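Local atomic coordinates of kappa-carrageenase (Pseudoalteromonas carrageenovora, PDB entry 1DYP), a protein that cuts the beta-1,4 linkages inside kappa-carrageenan chains, between D-galactose 4-sulfate and 3,6-anhydro-D-galactose, as a family 16 glycoside hydrolase. Residues N24-D27 / N32-T35; T35-Y38 / S42-N45; K44-T49 / T58-S63; A78-Y83 / F245-N250; V133-I138 / P166-P171. The protein carries 1 engineered substitution. All blocks are in the same frame, centred on the assembly; numbering follows the deposited sequence.

Contact 1: N24-D27 / N32-T35; sequences NVKD and NFQT
The flat group here is the Phe33 ring, and Lys26 lies along one of its faces. Lys26 CE sits over that face in a CH-pi contact, 3.8 Å from the centroid of the Phe33 ring. Nearer the rim, Lys26 CG meets Phe33 CE2 at 3.5 Å. Asp27 O approaches the same Phe33 CE2 obliquely, also at 3.5 Å. With Lys26 CG trans to the backbone N (chi1 -177°) and the rest of the chain extended, the lysine slides past the ring and not into it. Lys26 NZ ends off-centre, 4.9 Å from the Phe33 centroid, as a cation-pi contact. Its hydrogen bonds go to Ala48 O and Asn45 O, so the ammonium group spans the ring and the neighbouring backbone. In the fold, this ties the loop before strand 31-32 to the loop that follows it, in the beta-sandwich typical of family 16. Trp31 also meets the buried Phe33 ring, with the two planes at about 45°. The backbone around Phe33 is bent by an Asx turn. There Gln34 N donates to Asn32 OD1 at 3.0 Å, with an N-H...O angle of 158°.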
# COMPACT_ATOMS: atom_id res chain seq x y z
N ASN A 24 5.67 -12.40 -14.87
CA ASN A 24 5.81 -13.67 -15.55
C ASN A 24 6.80 -14.47 -14.71
O ASN A 24 6.79 -15.70 -14.71
CB ASN A 24 6.36 -13.47 -16.96
CG ASN A 24 5.37 -12.76 -17.87
OD1 ASN A 24 4.21 -13.16 -17.95
ND2 ASN A 24 5.82 -11.72 -18.55
N VAL A 25 7.65 -13.75 -13.98
CA VAL A 25 8.64 -14.37 -13.10
C VAL A 25 8.74 -13.56 -11.82
O VAL A 25 8.31 -12.41 -11.77
CB VAL A 25 10.04 -14.41 -13.75
CG1 VAL A 25 10.01 -15.24 -15.03
CG2 VAL A 25 10.53 -13.00 -14.01
N LYS A 26 9.30 -14.17 -10.78
CA LYS A 26 9.49 -13.50 -9.50
C LYS A 26 10.89 -12.88 -9.58
O LYS A 26 11.90 -13.58 -9.50
CB LYS A 26 9.41 -14.51 -8.35
CG LYS A 26 9.55 -13.87 -6.98
CD LYS A 26 9.28 -14.88 -5.87
CE LYS A 26 9.51 -14.24 -4.50
NZ LYS A 26 9.26 -15.20 -3.38
N ASP A 27 10.92 -11.57 -9.76
CA ASP A 27 12.16 -10.82 -9.91
C ASP A 27 12.66 -10.17 -8.63
O ASP A 27 12.25 -9.06 -8.28
CB ASP A 27 11.95 -9.75 -10.99
CG ASP A 27 13.22 -9.05 -11.39
OD1 ASP A 27 14.25 -9.21 -10.70
OD2 ASP A 27 13.19 -8.32 -12.40
N ASN A 32 11.83 -6.26 -3.52
CA ASN A 32 12.26 -6.77 -2.23
C ASN A 32 10.99 -7.47 -1.74
O ASN A 32 9.98 -6.82 -1.45
CB ASN A 32 12.61 -5.62 -1.29
CG ASN A 32 13.12 -6.10 0.05
OD1 ASN A 32 12.74 -7.18 0.51
ND2 ASN A 32 13.96 -5.31 0.69
N PHE A 33 11.04 -8.80 -1.66
CA PHE A 33 9.89 -9.59 -1.24
C PHE A 33 9.84 -9.90 0.26
O PHE A 33 9.05 -10.73 0.70
CB PHE A 33 9.83 -10.89 -2.05
CG PHE A 33 9.58 -10.68 -3.52
CD1 PHE A 33 8.32 -10.28 -3.97
CD2 PHE A 33 10.59 -10.88 -4.44
CE1 PHE A 33 8.08 -10.10 -5.33
CE2 PHE A 33 10.36 -10.70 -5.81
CZ PHE A 33 9.11 -10.31 -6.25
N GLN A 34 10.70 -9.25 1.03
CA GLN A 34 10.72 -9.46 2.47
C GLN A 34 11.34 -8.22 3.09
O GLN A 34 12.51 -8.21 3.48
CB GLN A 34 11.52 -10.71 2.83
CG GLN A 34 11.39 -11.10 4.30
CD GLN A 34 11.97 -12.47 4.59
OE1 GLN A 34 11.48 -13.49 4.10
NE2 GLN A 34 13.03 -12.50 5.39
N THR A 35 10.54 -7.16 3.15
CA THR A 35 10.97 -5.87 3.67
C THR A 35 10.95 -5.80 5.19
O THR A 35 10.70 -6.79 5.87
CB THR A 35 10.06 -4.75 3.15
OG1 THR A 35 8.75 -4.90 3.71
CG2 THR A 35 9.96 -4.82 1.63

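Contact 2: T35-Y38 / S42-N45; sequences TENY and SWKN
Trp43, on the short strand 41-43, is gripped by the loop 35-38 that leads into that strand. The site lies near the catalytic region: the Tyr38 side chain is about 8 Å from those of Glu137, the nucleophile, and Arg234, which is important for substrate recognition. Trp43 N donates to Asn37 OD1 over 2.8 Å, nearly straight at 170°. The donor is tilted from the amide carbonyl plane. Asn37 CG lies opposite the carbonyl carbon and beside the backbone N (chi1 -69°), which brings the amide to the Trp43 backbone. The other end of that amide is used too. Asn37 ND2 donates to a water that in turn donates to Trp43 O. The indole makes an edge-to-face pair with Tyr38. The Trp43 edge points at the Tyr38 face, with planes at 73° and the five-membered ring centroid 5.1 Å from that of Tyr38. Trp43 CZ2 comes within 3.4 Å of Tyr38 CZ. Further round the indole, Thr35 OG1 reaches Trp43 CD1 at 3.3 Å, while Glu36 O lies at the ring edge, 3.2 Å from Trp43 NE1. With an alanine here the indole is gone, which would probably leave the Tyr38 ring without its partner, free to turn, and open a gap beside Thr35. The backbone bond to Asn37 does not depend on the indole. A single amide therefore serves both polar groups of the Trp43 backbone, one directly and one through water, and a side chain ties the loop to the strand edge.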
# COMPACT_ATOMS: atom_id res chain seq x y z
N THR A 35 10.54 -7.16 3.15
CA THR A 35 10.97 -5.87 3.67
C THR A 35 10.95 -5.80 5.19
O THR A 35 10.70 -6.79 5.87
CB THR A 35 10.06 -4.75 3.15
OG1 THR A 35 8.75 -4.90 3.71
CG2 THR A 35 9.96 -4.82 1.63
N GLU A 36 11.22 -4.61 5.71
CA GLU A 36 11.22 -4.39 7.15
C GLU A 36 9.81 -4.69 7.64
O GLU A 36 8.83 -4.46 6.92
CB GLU A 36 11.62 -2.95 7.48
CG GLU A 36 10.56 -1.86 7.23
CD GLU A 36 10.27 -1.55 5.76
OE1 GLU A 36 11.07 -1.93 4.88
OE2 GLU A 36 9.24 -0.91 5.50
N ASN A 37 9.69 -5.22 8.85
CA ASN A 37 8.39 -5.56 9.40
C ASN A 37 7.72 -4.43 10.17
O ASN A 37 8.37 -3.54 10.70
CB ASN A 37 8.50 -6.78 10.33
CG ASN A 37 8.81 -8.05 9.57
OD1 ASN A 37 8.16 -8.36 8.57
ND2 ASN A 37 9.79 -8.80 10.05
N TYR A 38 6.40 -4.49 10.20
CA TYR A 38 5.58 -3.52 10.91
C TYR A 38 4.19 -4.13 11.05
O TYR A 38 3.96 -5.25 10.61
CB TYR A 38 5.55 -2.19 10.14
CG TYR A 38 5.26 -2.31 8.67
CD1 TYR A 38 3.95 -2.40 8.19
CD2 TYR A 38 6.30 -2.30 7.74
CE1 TYR A 38 3.69 -2.49 6.82
CE2 TYR A 38 6.05 -2.39 6.37
CZ TYR A 38 4.75 -2.48 5.92
OH TYR A 38 4.50 -2.56 4.57
N SER A 42 4.37 -10.54 9.93
CA SER A 42 5.73 -10.45 9.44
C SER A 42 5.71 -10.85 7.98
O SER A 42 4.93 -11.70 7.57
CB SER A 42 6.65 -11.38 10.23
OG SER A 42 6.73 -10.99 11.59
N TRP A 43 6.57 -10.21 7.20
CA TRP A 43 6.66 -10.52 5.79
C TRP A 43 7.54 -11.75 5.62
O TRP A 43 8.52 -11.93 6.34
CB TRP A 43 7.31 -9.37 5.02
CG TRP A 43 6.64 -8.05 5.22
CD1 TRP A 43 7.19 -6.93 5.75
CD2 TRP A 43 5.30 -7.70 4.84
NE1 TRP A 43 6.29 -5.90 5.72
CE2 TRP A 43 5.12 -6.35 5.17
CE3 TRP A 43 4.24 -8.41 4.25
CZ2 TRP A 43 3.91 -5.67 4.93
CZ3 TRP A 43 3.04 -7.74 4.01
CH2 TRP A 43 2.89 -6.38 4.35
N LYS A 44 7.17 -12.60 4.67
CA LYS A 44 7.96 -13.79 4.39
C LYS A 44 8.07 -13.92 2.88
O LYS A 44 7.07 -13.87 2.16
CB LYS A 44 7.31 -15.05 4.97
CG LYS A 44 7.27 -15.08 6.49
CD LYS A 44 8.66 -15.12 7.11
CE LYS A 44 8.57 -15.18 8.63
NZ LYS A 44 9.91 -15.27 9.29
N ASN A 45 9.30 -14.08 2.40
CA ASN A 45 9.56 -14.22 0.98
C ASN A 45 8.71 -15.32 0.35
O ASN A 45 8.24 -15.18 -0.78
CB ASN A 45 11.04 -14.52 0.75
CG ASN A 45 11.37 -14.79 -0.70
OD1 ASN A 45 11.08 -13.97 -1.57
ND2 ASN A 45 11.97 -15.94 -0.97
O HOH W 1 10.28 -10.88 8.07

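Contact 3: K44-T49 / T58-S63; sequences KNENAT and TTKRES
Thr58 N donates to Asn47 O over 2.9 Å, almost straight at 171° and in the carbonyl plane. A water also donates to Asn47 O and is bonded to Thr49 OG1 and Thr58 OG1, so this carbonyl accepts twice. The charged pair is Glu46 and Lys60. Lys60 NZ makes a weak hydrogen bond to Glu46 OE2 at 3.0 Å, between opposite charges. The same Glu46 OE2 is a ligand of a bound cadmium ion, which probably competes with the ammonium group for the oxygen's negative charge. The two side chains cross at about a right angle. Lys60 is extended beyond CG, and with CG beside its own backbone N (chi1 -55°) it passes obliquely over the Asn47 side chain to reach the acid. Farther off, Glu62 OE1 stands 5.3 Å from Glu46 OE2, a second acid near this lysine. The packing is centred on Asn47, which is buried. Its CB lies 3.4 Å from Thr58 O. With a serine in place of Lys60, Glu46 would probably lose its positive mate, keeping cadmium as a partner, and Asn47 would be less covered. The contact sits where the 3-10 turn 45-47 leads into strand 48-51, which forms an antiparallel hairpin with strand 54-70. That longer strand also pairs with strand 75-95, through backbone bonds of Lys60 with Thr85 and Glu62 with Tyr83, and with strand 258-270, through backbone bonding of Thr59 with Thr258.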
# COMPACT_ATOMS: atom_id res chain seq x y z
N LYS A 44 7.17 -12.60 4.67
CA LYS A 44 7.96 -13.79 4.39
C LYS A 44 8.07 -13.92 2.88
O LYS A 44 7.07 -13.87 2.16
CB LYS A 44 7.31 -15.05 4.97
CG LYS A 44 7.27 -15.08 6.49
CD LYS A 44 8.66 -15.12 7.11
CE LYS A 44 8.57 -15.18 8.63
NZ LYS A 44 9.91 -15.27 9.29
N ASN A 45 9.30 -14.08 2.40
CA ASN A 45 9.56 -14.22 0.98
C ASN A 45 8.71 -15.32 0.35
O ASN A 45 8.24 -15.18 -0.78
CB ASN A 45 11.04 -14.52 0.75
CG ASN A 45 11.37 -14.79 -0.70
OD1 ASN A 45 11.08 -13.97 -1.57
ND2 ASN A 45 11.97 -15.94 -0.97
N GLU A 46 8.49 -16.40 1.09
CA GLU A 46 7.70 -17.50 0.56
C GLU A 46 6.23 -17.17 0.38
O GLU A 46 5.50 -17.89 -0.30
CB GLU A 46 7.86 -18.75 1.43
CG GLU A 46 7.14 -18.71 2.77
CD GLU A 46 7.19 -20.05 3.49
OE1 GLU A 46 8.29 -20.46 3.90
OE2 GLU A 46 6.13 -20.69 3.65
N ASN A 47 5.78 -16.07 0.98
CA ASN A 47 4.39 -15.66 0.86
C ASN A 47 4.15 -14.88 -0.42
O ASN A 47 3.03 -14.48 -0.73
CB ASN A 47 3.97 -14.82 2.07
CG ASN A 47 3.71 -15.67 3.30
OD1 ASN A 47 3.54 -15.16 4.40
ND2 ASN A 47 3.66 -16.98 3.11
N ALA A 48 5.22 -14.65 -1.18
CA ALA A 48 5.13 -13.95 -2.45
C ALA A 48 5.48 -14.96 -3.53
O ALA A 48 6.61 -15.45 -3.60
CB ALA A 48 6.12 -12.79 -2.48
N THR A 49 4.50 -15.31 -4.36
CA THR A 49 4.73 -16.27 -5.42
C THR A 49 4.26 -15.74 -6.76
O THR A 49 3.33 -14.95 -6.83
CB THR A 49 4.02 -17.61 -5.13
OG1 THR A 49 2.62 -17.39 -4.97
CG2 THR A 49 4.57 -18.24 -3.86
N THR A 58 0.25 -13.80 -0.29
CA THR A 58 -0.56 -14.57 0.63
C THR A 58 -0.41 -14.26 2.11
O THR A 58 0.69 -14.07 2.60
CB THR A 58 -0.27 -16.08 0.44
OG1 THR A 58 -0.48 -16.43 -0.93
CG2 THR A 58 -1.15 -16.93 1.33
N THR A 59 -1.55 -14.22 2.81
CA THR A 59 -1.54 -14.02 4.25
C THR A 59 -1.88 -15.39 4.80
O THR A 59 -2.88 -16.00 4.40
CB THR A 59 -2.62 -13.02 4.71
OG1 THR A 59 -2.34 -11.73 4.15
CG2 THR A 59 -2.61 -12.90 6.23
N LYS A 60 -1.05 -15.88 5.71
CA LYS A 60 -1.26 -17.20 6.29
C LYS A 60 -1.37 -17.11 7.80
O LYS A 60 -0.80 -16.21 8.42
CB LYS A 60 -0.07 -18.11 5.99
CG LYS A 60 0.31 -18.27 4.53
CD LYS A 60 1.55 -19.17 4.44
CE LYS A 60 2.01 -19.38 3.00
NZ LYS A 60 3.25 -20.21 2.94
N ARG A 61 -2.11 -18.04 8.38
CA ARG A 61 -2.19 -18.11 9.83
C ARG A 61 -0.86 -18.80 10.13
O ARG A 61 -0.64 -19.94 9.73
CB ARG A 61 -3.35 -18.99 10.27
CG ARG A 61 -3.35 -19.30 11.76
CD ARG A 61 -3.65 -18.08 12.63
NE ARG A 61 -3.70 -18.48 14.03
CZ ARG A 61 -2.63 -18.66 14.80
NH1 ARG A 61 -1.41 -18.46 14.32
NH2 ARG A 61 -2.78 -19.09 16.05
N GLU A 62 0.04 -18.08 10.80
CA GLU A 62 1.35 -18.63 11.11
C GLU A 62 1.92 -18.01 12.36
O GLU A 62 2.39 -16.87 12.35
CB GLU A 62 2.30 -18.41 9.92
CG GLU A 62 3.76 -18.68 10.24
CD GLU A 62 4.63 -18.80 9.00
OE1 GLU A 62 4.25 -18.27 7.94
OE2 GLU A 62 5.70 -19.43 9.11
N SER A 63 1.87 -18.76 13.46
CA SER A 63 2.39 -18.27 14.72
C SER A 63 3.90 -18.11 14.64
O SER A 63 4.59 -18.93 14.05
CB SER A 63 2.04 -19.23 15.85
OG SER A 63 0.64 -19.30 16.02
O HOH W 2 1.79 -16.58 -2.42

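Contact 4: A78-Y83 / F245-N250; sequences ANYPLY and FYPSAN
Pro247 meets the edges of two tyrosines, Tyr80 and Tyr83, and the closer packing is on the Tyr80 side. Tyr80 and the proline come at each other from opposite directions. Tyr80 OH is 3.4 Å from Pro247 CD, which lies in the plane of the ring at its edge. Pro247 CG is next, 4.0 Å from Tyr80 CE1. The first side-chain torsion of Tyr80 (-169°) swings the ring away from its own N and out toward the proline. Phe68 stacks on the Tyr80 ring. The other flank is looser. Tyr83 crosses the proline at about a right angle and offers only its edge, with Tyr83 CE2 3.8 Å from Pro247 CB. Tyr246 is the loosest partner: its CD2 lies 4.1 Å from Tyr80 OH, in an oblique approach. The polar end of Tyr246 is held elsewhere, bonded to Asp70 OD1 and Cys72 N. Toward solvent the chain runs on through Ser248 and the exposed Ala249. It folds there into an ST turn in which Asn250 N donates to Ser248 OG. All the contacts between the two segments are apolar or van der Waals. The strand segments 80-83 and 245-247 cross at 86°, with axes 8.4 Å apart at their closest. They are therefore not paired, and the proline joins them through side chains. Here the antiparallel hairpin 238-241 / 244-247 rests across the long strand 75-95. The enzyme has a tunnel-shaped active site. Pro247 is about 12 Å from Arg234 between side chains, so the hairpin may help to wall that side.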
# COMPACT_ATOMS: atom_id res chain seq x y z
N ALA A 78 10.66 -7.83 23.13
CA ALA A 78 11.32 -8.99 22.55
C ALA A 78 10.40 -10.21 22.52
O ALA A 78 9.49 -10.33 23.33
CB ALA A 78 12.58 -9.32 23.34
N ASN A 79 10.66 -11.11 21.57
CA ASN A 79 9.88 -12.33 21.43
C ASN A 79 8.38 -12.10 21.52
O ASN A 79 7.67 -12.85 22.19
CB ASN A 79 10.29 -13.34 22.50
CG ASN A 79 11.78 -13.62 22.50
OD1 ASN A 79 12.41 -13.66 21.44
ND2 ASN A 79 12.35 -13.81 23.68
N TYR A 80 7.89 -11.07 20.82
CA TYR A 80 6.47 -10.76 20.84
C TYR A 80 5.72 -11.72 19.93
O TYR A 80 6.02 -11.83 18.74
CB TYR A 80 6.26 -9.32 20.38
CG TYR A 80 4.87 -8.79 20.60
CD1 TYR A 80 3.87 -8.95 19.64
CD2 TYR A 80 4.55 -8.11 21.78
CE1 TYR A 80 2.59 -8.45 19.84
CE2 TYR A 80 3.27 -7.61 21.99
CZ TYR A 80 2.29 -7.78 21.02
OH TYR A 80 1.03 -7.28 21.23
N PRO A 81 4.73 -12.44 20.48
CA PRO A 81 3.97 -13.39 19.67
C PRO A 81 3.01 -12.76 18.67
O PRO A 81 2.21 -11.89 19.02
CB PRO A 81 3.24 -14.23 20.72
CG PRO A 81 3.02 -13.25 21.82
CD PRO A 81 4.33 -12.51 21.90
N LEU A 82 3.12 -13.20 17.42
CA LEU A 82 2.24 -12.73 16.35
C LEU A 82 1.61 -13.98 15.75
O LEU A 82 2.11 -15.09 15.96
CB LEU A 82 3.02 -11.94 15.30
CG LEU A 82 3.56 -10.60 15.85
CD1 LEU A 82 4.30 -9.86 14.75
CD2 LEU A 82 2.40 -9.75 16.38
N TYR A 83 0.54 -13.81 15.00
CA TYR A 83 -0.19 -14.97 14.49
C TYR A 83 -0.34 -15.14 12.99
O TYR A 83 -0.82 -16.18 12.53
CB TYR A 83 -1.56 -14.97 15.17
CG TYR A 83 -1.45 -14.68 16.64
CD1 TYR A 83 -0.99 -15.65 17.53
CD2 TYR A 83 -1.72 -13.41 17.15
CE1 TYR A 83 -0.80 -15.37 18.88
CE2 TYR A 83 -1.53 -13.11 18.50
CZ TYR A 83 -1.07 -14.09 19.35
OH TYR A 83 -0.87 -13.80 20.69
N PHE A 245 -1.03 -0.95 14.75
CA PHE A 245 -1.85 -2.13 14.96
C PHE A 245 -1.31 -2.96 16.11
O PHE A 245 -0.12 -2.92 16.42
CB PHE A 245 -1.87 -3.02 13.71
CG PHE A 245 -2.74 -2.51 12.60
CD1 PHE A 245 -4.12 -2.42 12.76
CD2 PHE A 245 -2.18 -2.13 11.39
CE1 PHE A 245 -4.93 -1.96 11.72
CE2 PHE A 245 -2.97 -1.67 10.34
CZ PHE A 245 -4.35 -1.58 10.51
N TYR A 246 -2.22 -3.70 16.73
CA TYR A 246 -1.91 -4.61 17.81
C TYR A 246 -2.74 -5.84 17.48
O TYR A 246 -3.77 -5.74 16.81
CB TYR A 246 -2.34 -4.06 19.17
CG TYR A 246 -1.37 -3.06 19.76
CD1 TYR A 246 -1.38 -1.73 19.36
CD2 TYR A 246 -0.44 -3.46 20.72
CE1 TYR A 246 -0.48 -0.82 19.89
CE2 TYR A 246 0.47 -2.56 21.26
CZ TYR A 246 0.44 -1.24 20.84
OH TYR A 246 1.33 -0.33 21.38
N PRO A 247 -2.29 -7.03 17.90
CA PRO A 247 -3.09 -8.21 17.58
C PRO A 247 -4.34 -8.27 18.44
O PRO A 247 -4.36 -7.75 19.56
CB PRO A 247 -2.12 -9.36 17.87
CG PRO A 247 -1.27 -8.82 18.97
CD PRO A 247 -1.02 -7.39 18.56
N SER A 248 -5.40 -8.88 17.92
CA SER A 248 -6.63 -9.03 18.69
C SER A 248 -6.60 -10.46 19.23
O SER A 248 -5.61 -11.17 19.04
CB SER A 248 -7.86 -8.86 17.80
OG SER A 248 -8.02 -9.98 16.95
N ALA A 249 -7.68 -10.87 19.88
CA ALA A 249 -7.75 -12.22 20.43
C ALA A 249 -8.24 -13.21 19.39
O ALA A 249 -8.27 -14.42 19.63
CB ALA A 249 -8.67 -12.24 21.65
N ASN A 250 -8.63 -12.70 18.23
CA ASN A 250 -9.11 -13.57 17.16
C ASN A 250 -7.95 -13.97 16.27
O ASN A 250 -7.45 -13.17 15.47
CB ASN A 250 -10.17 -12.87 16.30
CG ASN A 250 -10.71 -13.77 15.20
OD1 ASN A 250 -9.97 -14.56 14.60
ND2 ASN A 250 -12.00 -13.65 14.90

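Contact 5: V133-I138 / P166-P171; sequences VQYSEI and PTWMRP
Gln134 and Tyr135 form a classic beta bulge opposite Ile159, and their side chains meet Pro166 and Trp168. Strands 133-139 and 165-169 each pair with strand 151-162, so this contact bridges two strands across the one they share. The first kind of contact is amide against proline. Gln134 NE2 lies 3.6 Å from Pro166 CG, and Gln134 OE1 lies 3.6 Å from Pro166 CB. The two side chains cross at a slant. Gln134 NE2 bonds to Leu127 O, which helps fix the amide beside the proline. The second kind is aromatic. The rings of Tyr135 and Trp168 are oblique, at 52°, with the centroid of the indole's six-membered ring 5.4 Å from that of Tyr135. The closest carbons are Tyr135 CE2 and Trp168 CH2, 3.6 Å apart. The polar interaction is within strand 133-139 and places the tyrosine that Trp168 touches. Glu137 is the nucleophile and Asp139 and Glu142 are the other active-site acids, in the EIDVVE sequence of this family 16 enzyme. The Tyr135 ring runs alongside the strand toward Glu137. There Tyr135 OH donates to Glu137 OE1 over 2.6 Å, with the hydroxyl 36° out of the carboxylate plane.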
# COMPACT_ATOMS: atom_id res chain seq x y z
N VAL A 133 8.77 17.93 5.21
CA VAL A 133 8.05 16.67 5.14
C VAL A 133 9.07 15.56 5.38
O VAL A 133 10.01 15.39 4.60
CB VAL A 133 7.39 16.48 3.77
CG1 VAL A 133 6.77 15.10 3.67
CG2 VAL A 133 6.32 17.55 3.56
N GLN A 134 8.88 14.82 6.46
CA GLN A 134 9.80 13.74 6.82
C GLN A 134 9.39 12.40 6.24
O GLN A 134 10.20 11.48 6.17
CB GLN A 134 9.87 13.59 8.34
CG GLN A 134 10.12 14.87 9.11
CD GLN A 134 10.41 14.61 10.58
OE1 GLN A 134 9.94 13.63 11.16
NE2 GLN A 134 11.18 15.50 11.20
N TYR A 135 8.13 12.28 5.85
CA TYR A 135 7.61 11.03 5.31
C TYR A 135 6.45 11.27 4.36
O TYR A 135 5.57 12.08 4.64
CB TYR A 135 7.13 10.15 6.48
CG TYR A 135 6.45 8.87 6.07
CD1 TYR A 135 7.18 7.81 5.52
CD2 TYR A 135 5.07 8.70 6.25
CE1 TYR A 135 6.55 6.62 5.16
CE2 TYR A 135 4.44 7.51 5.89
CZ TYR A 135 5.18 6.47 5.34
OH TYR A 135 4.57 5.29 4.98
N SER A 136 6.47 10.57 3.23
CA SER A 136 5.42 10.68 2.22
C SER A 136 4.92 9.29 1.86
O SER A 136 5.71 8.38 1.60
CB SER A 136 5.93 11.36 0.95
OG SER A 136 6.37 12.68 1.20
N GLU A 137 3.60 9.12 1.83
CA GLU A 137 3.00 7.85 1.48
C GLU A 137 1.75 8.08 0.64
O GLU A 137 0.85 8.81 1.05
CB GLU A 137 2.61 7.06 2.74
CG GLU A 137 1.93 5.72 2.46
CD GLU A 137 1.38 5.07 3.71
OE1 GLU A 137 1.95 5.30 4.80
OE2 GLU A 137 0.38 4.32 3.62
N ILE A 138 1.71 7.47 -0.54
CA ILE A 138 0.55 7.58 -1.40
C ILE A 138 -0.04 6.18 -1.53
O ILE A 138 0.64 5.25 -1.97
CB ILE A 138 0.90 8.10 -2.81
CG1 ILE A 138 1.44 9.52 -2.73
CG2 ILE A 138 -0.36 8.07 -3.69
CD1 ILE A 138 1.81 10.14 -4.07
N PRO A 166 7.23 17.59 14.34
CA PRO A 166 6.92 16.63 13.27
C PRO A 166 5.51 16.12 13.57
O PRO A 166 5.25 15.58 14.64
CB PRO A 166 7.97 15.54 13.47
CG PRO A 166 9.14 16.32 14.01
CD PRO A 166 8.48 17.22 15.02
N THR A 167 4.60 16.31 12.62
CA THR A 167 3.22 15.90 12.83
C THR A 167 2.72 14.86 11.85
O THR A 167 2.91 14.99 10.64
CB THR A 167 2.29 17.13 12.75
OG1 THR A 167 2.68 18.09 13.74
CG2 THR A 167 0.85 16.72 12.97
N TRP A 168 2.08 13.83 12.38
CA TRP A 168 1.52 12.77 11.55
C TRP A 168 0.16 13.19 11.02
O TRP A 168 -0.66 13.75 11.75
CB TRP A 168 1.35 11.48 12.35
CG TRP A 168 2.46 10.53 12.20
CD1 TRP A 168 3.51 10.34 13.05
CD2 TRP A 168 2.64 9.60 11.12
NE1 TRP A 168 4.33 9.35 12.58
CE2 TRP A 168 3.82 8.87 11.40
CE3 TRP A 168 1.92 9.30 9.96
CZ2 TRP A 168 4.30 7.87 10.54
CZ3 TRP A 168 2.39 8.31 9.11
CH2 TRP A 168 3.57 7.60 9.41
N MSE A 169 -0.06 12.91 9.75
CA MSE A 169 -1.34 13.22 9.12
C MSE A 169 -1.80 11.94 8.45
O MSE A 169 -1.11 11.37 7.61
CB MSE A 169 -1.19 14.35 8.11
CG MSE A 169 -1.01 15.72 8.76
SE MSE A 169 -0.79 17.16 7.53
CE MSE A 169 -2.55 17.13 6.71
N ARG A 170 -2.98 11.47 8.86
CA ARG A 170 -3.55 10.25 8.33
C ARG A 170 -4.93 10.54 7.78
O ARG A 170 -5.53 11.57 8.11
CB ARG A 170 -3.61 9.19 9.43
CG ARG A 170 -2.26 8.94 10.08
CD ARG A 170 -2.34 7.91 11.20
NE ARG A 170 -1.04 7.67 11.81
CZ ARG A 170 -0.41 8.54 12.61
N PRO A 171 -5.47 9.65 6.94
CA PRO A 171 -6.80 9.87 6.38
C PRO A 171 -7.90 10.06 7.41
O PRO A 171 -8.81 10.86 7.20
CB PRO A 171 -7.01 8.63 5.50
CG PRO A 171 -6.16 7.59 6.15
CD PRO A 171 -4.91 8.35 6.50

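Overall arrangement
Contacts 1, 2 and 5 each place buried side chains in the fold: Phe33, Trp43, and Gln134 with Tyr135. Contact 4 is the outermost. Contacts 1, 2 and 3 cluster around Asn45: contact 1 meets contacts 2 and 3 through Gln34 OE1 on Asn45 N, contacts 1 and 2 share Thr35, and contacts 2 and 3 share Lys44 and Asn45. Contacts 3 and 4 meet on the neighbouring strands 54-70 and 75-95. Contact 5 lies across the chain's centre from contacts 1 and 3. Chemistry follows place. Contact 1 lays a lysine over a ring. Contact 3, beside a cadmium ion, is polar and charged. Contact 4 is apolar. Contacts 2 and 5, nearer the catalytic acids, combine aromatic rings with hydrogen bonds.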